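Local coordinates for protein Gp26 (Listeria phage P40, PDB 4JZ5) that probably hydrolyses the glycan backbone of the Listeria cell wall as the catalytic domain of a phage endolysin of glycosyl hydrolase family 25, at residues Ala82-Gly87 against Gln133-His138. Numbering follows the deposited sequence.
Sequences ALFEGG and QRFIDH
Phe84 and Phe135 bring their rings together where the loop after strand 76-81 meets helix 128-143, in the irregular β/α barrel of glycosyl hydrolase family 25, whose sheet mixes parallel and antiparallel strands. The two planes are inclined by only 29°, yet the rings are so offset that little of one lies over the other, with centroids 5.8 Å from each other. One corner therefore does the touching: CE2 of Phe84 lies 3.7 Å from CD2 of Phe135 and 4.0 Å from its CB. Phe135 extends from the helix toward the loop, with CG anti to the backbone N (chi1 179°), and both buried rings also rest on Leu116 of strand 114-117. Each ring has a second aromatic neighbour, Tyr118 for Phe84 and His80 for Phe135.

Next to this apolar contact, the partly exposed Arg134 reaches across to the backbone of Gly87. Its chain bends at chi3 (67°), bringing an edge of the guanidinium to Gly87 O, which lies almost in the guanidinium plane. The same group forms a salt bridge through NH1 with Glu131, one turn earlier on its own helix, an arrangement that probably helps to fix its rotation. Gly87 O thus receives two unequal bonds: a nearly straight one of 2.9 Å from Arg134 NH1, and a weak, more bent one of 3.4 Å from Arg134 NH2.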
loop_
_atom_site.group_PDB
_atom_site.type_symbol
_atom_site.label_atom_id
_atom_site.label_comp_id
_atom_site.label_asym_id
_atom_site.label_seq_id
_atom_site.Cartn_x
_atom_site.Cartn_y
_atom_site.Cartn_z
ATOM N N ALA A 82 2.147 -9.875 -1.395
ATOM C CA ALA A 82 1.701 -11.249 -1.202
ATOM C C ALA A 82 2.417 -12.272 -2.071
ATOM O O ALA A 82 2.605 -12.051 -3.268
ATOM C CB ALA A 82 0.226 -11.337 -1.483
ATOM N N LEU A 83 2.748 -13.402 -1.456
ATOM C CA LEU A 83 3.361 -14.543 -2.129
ATOM C C LEU A 83 2.756 -15.857 -1.624
ATOM O O LEU A 83 3.371 -16.912 -1.723
ATOM C CB LEU A 83 4.866 -14.547 -1.876
ATOM C CG LEU A 83 5.602 -13.380 -2.536
ATOM C CD1 LEU A 83 7.029 -13.265 -2.025
ATOM C CD2 LEU A 83 5.588 -13.508 -4.046
ATOM N N PHE A 84 1.531 -15.816 -1.103
ATOM C CA PHE A 84 1.055 -16.954 -0.329
ATOM C C PHE A 84 0.647 -18.165 -1.161
ATOM O O PHE A 84 0.147 -18.053 -2.281
ATOM C CB PHE A 84 -0.029 -16.564 0.697
ATOM C CG PHE A 84 -1.121 -15.649 0.189
ATOM C CD1 PHE A 84 -2.076 -16.091 -0.715
ATOM C CD2 PHE A 84 -1.237 -14.368 0.679
ATOM C CE1 PHE A 84 -3.102 -15.251 -1.129
ATOM C CE2 PHE A 84 -2.279 -13.537 0.283
ATOM C CZ PHE A 84 -3.206 -13.974 -0.622
ATOM N N GLU A 85 0.868 -19.333 -0.576
ATOM C CA GLU A 85 0.620 -20.605 -1.245
ATOM C C GLU A 85 -0.810 -21.116 -1.085
ATOM O O GLU A 85 -1.184 -22.086 -1.741
ATOM C CB GLU A 85 1.600 -21.667 -0.720
ATOM C CG GLU A 85 3.056 -21.369 -1.088
ATOM C CD GLU A 85 4.031 -22.468 -0.732
ATOM O OE1 GLU A 85 3.615 -23.481 -0.123
ATOM O OE2 GLU A 85 5.231 -22.335 -1.107
ATOM N N GLY A 86 -1.598 -20.473 -0.223
ATOM C CA GLY A 86 -2.891 -20.992 0.171
ATOM C C GLY A 86 -2.816 -21.595 1.558
ATOM O O GLY A 86 -1.753 -21.659 2.165
ATOM N N GLY A 87 -3.956 -22.030 2.084
ATOM C CA GLY A 87 -3.973 -22.713 3.362
ATOM C C GLY A 87 -3.335 -21.906 4.474
ATOM O O GLY A 87 -3.555 -20.707 4.591
ATOM N N GLN A 133 -9.410 -12.852 0.502
ATOM C CA GLN A 133 -10.378 -12.608 1.563
ATOM C C GLN A 133 -9.901 -13.170 2.904
ATOM O O GLN A 133 -10.042 -12.504 3.939
ATOM C CB GLN A 133 -11.748 -13.194 1.215
ATOM C CG GLN A 133 -12.836 -12.658 2.131
ATOM C CD GLN A 133 -13.094 -11.206 1.854
ATOM O OE1 GLN A 133 -13.526 -10.864 0.752
ATOM N NE2 GLN A 133 -12.739 -10.331 2.778
ATOM N N ARG A 134 -9.359 -14.386 2.892
ATOM C CA ARG A 134 -8.828 -14.976 4.115
ATOM C C ARG A 134 -7.735 -14.100 4.713
ATOM O O ARG A 134 -7.702 -13.897 5.936
ATOM C CB ARG A 134 -8.307 -16.389 3.866
ATOM C CG ARG A 134 -9.394 -17.378 3.467
ATOM C CD ARG A 134 -8.791 -18.753 3.195
ATOM N NE ARG A 134 -8.270 -19.351 4.419
ATOM C CZ ARG A 134 -7.044 -19.827 4.596
ATOM N NH1 ARG A 134 -6.143 -19.821 3.628
ATOM N NH2 ARG A 134 -6.727 -20.321 5.784
ATOM N N PHE A 135 -6.840 -13.601 3.874
ATOM C CA PHE A 135 -5.775 -12.721 4.340
ATOM C C PHE A 135 -6.336 -11.460 4.993
ATOM O O PHE A 135 -5.960 -11.108 6.109
ATOM C CB PHE A 135 -4.877 -12.370 3.146
ATOM C CG PHE A 135 -3.738 -11.432 3.475
ATOM C CD1 PHE A 135 -3.951 -10.073 3.629
ATOM C CD2 PHE A 135 -2.443 -11.920 3.609
ATOM C CE1 PHE A 135 -2.904 -9.219 3.932
ATOM C CE2 PHE A 135 -1.387 -11.068 3.903
ATOM C CZ PHE A 135 -1.626 -9.716 4.067
ATOM N N ILE A 136 -7.219 -10.783 4.282
ATOM C CA ILE A 136 -7.776 -9.515 4.736
ATOM C C ILE A 136 -8.596 -9.702 6.012
ATOM O O ILE A 136 -8.439 -8.931 6.964
ATOM C CB ILE A 136 -8.588 -8.878 3.598
ATOM C CG1 ILE A 136 -7.623 -8.404 2.495
ATOM C CG2 ILE A 136 -9.487 -7.752 4.109
ATOM C CD1 ILE A 136 -8.306 -8.023 1.210
ATOM N N ASP A 137 -9.438 -10.729 6.050
ATOM C CA ASP A 137 -10.212 -11.003 7.243
ATOM C C ASP A 137 -9.288 -11.217 8.432
ATOM O O ASP A 137 -9.582 -10.770 9.548
ATOM C CB ASP A 137 -11.032 -12.276 7.081
ATOM C CG ASP A 137 -12.180 -12.159 6.080
ATOM O OD1 ASP A 137 -12.491 -11.057 5.611
ATOM O OD2 ASP A 137 -12.786 -13.217 5.787
ATOM N N HIS A 138 -8.199 -11.950 8.238
ATOM C CA HIS A 138 -7.303 -12.220 9.346
ATOM C C HIS A 138 -6.667 -10.943 9.875
ATOM O O HIS A 138 -6.635 -10.700 11.084
ATOM C CB HIS A 138 -6.239 -13.241 8.947
ATOM C CG HIS A 138 -5.451 -13.739 10.106
ATOM N ND1 HIS A 138 -5.976 -14.633 11.010
ATOM C CD2 HIS A 138 -4.198 -13.461 10.533
ATOM C CE1 HIS A 138 -5.078 -14.885 11.946
ATOM N NE2 HIS A 138 -3.990 -14.191 11.678
#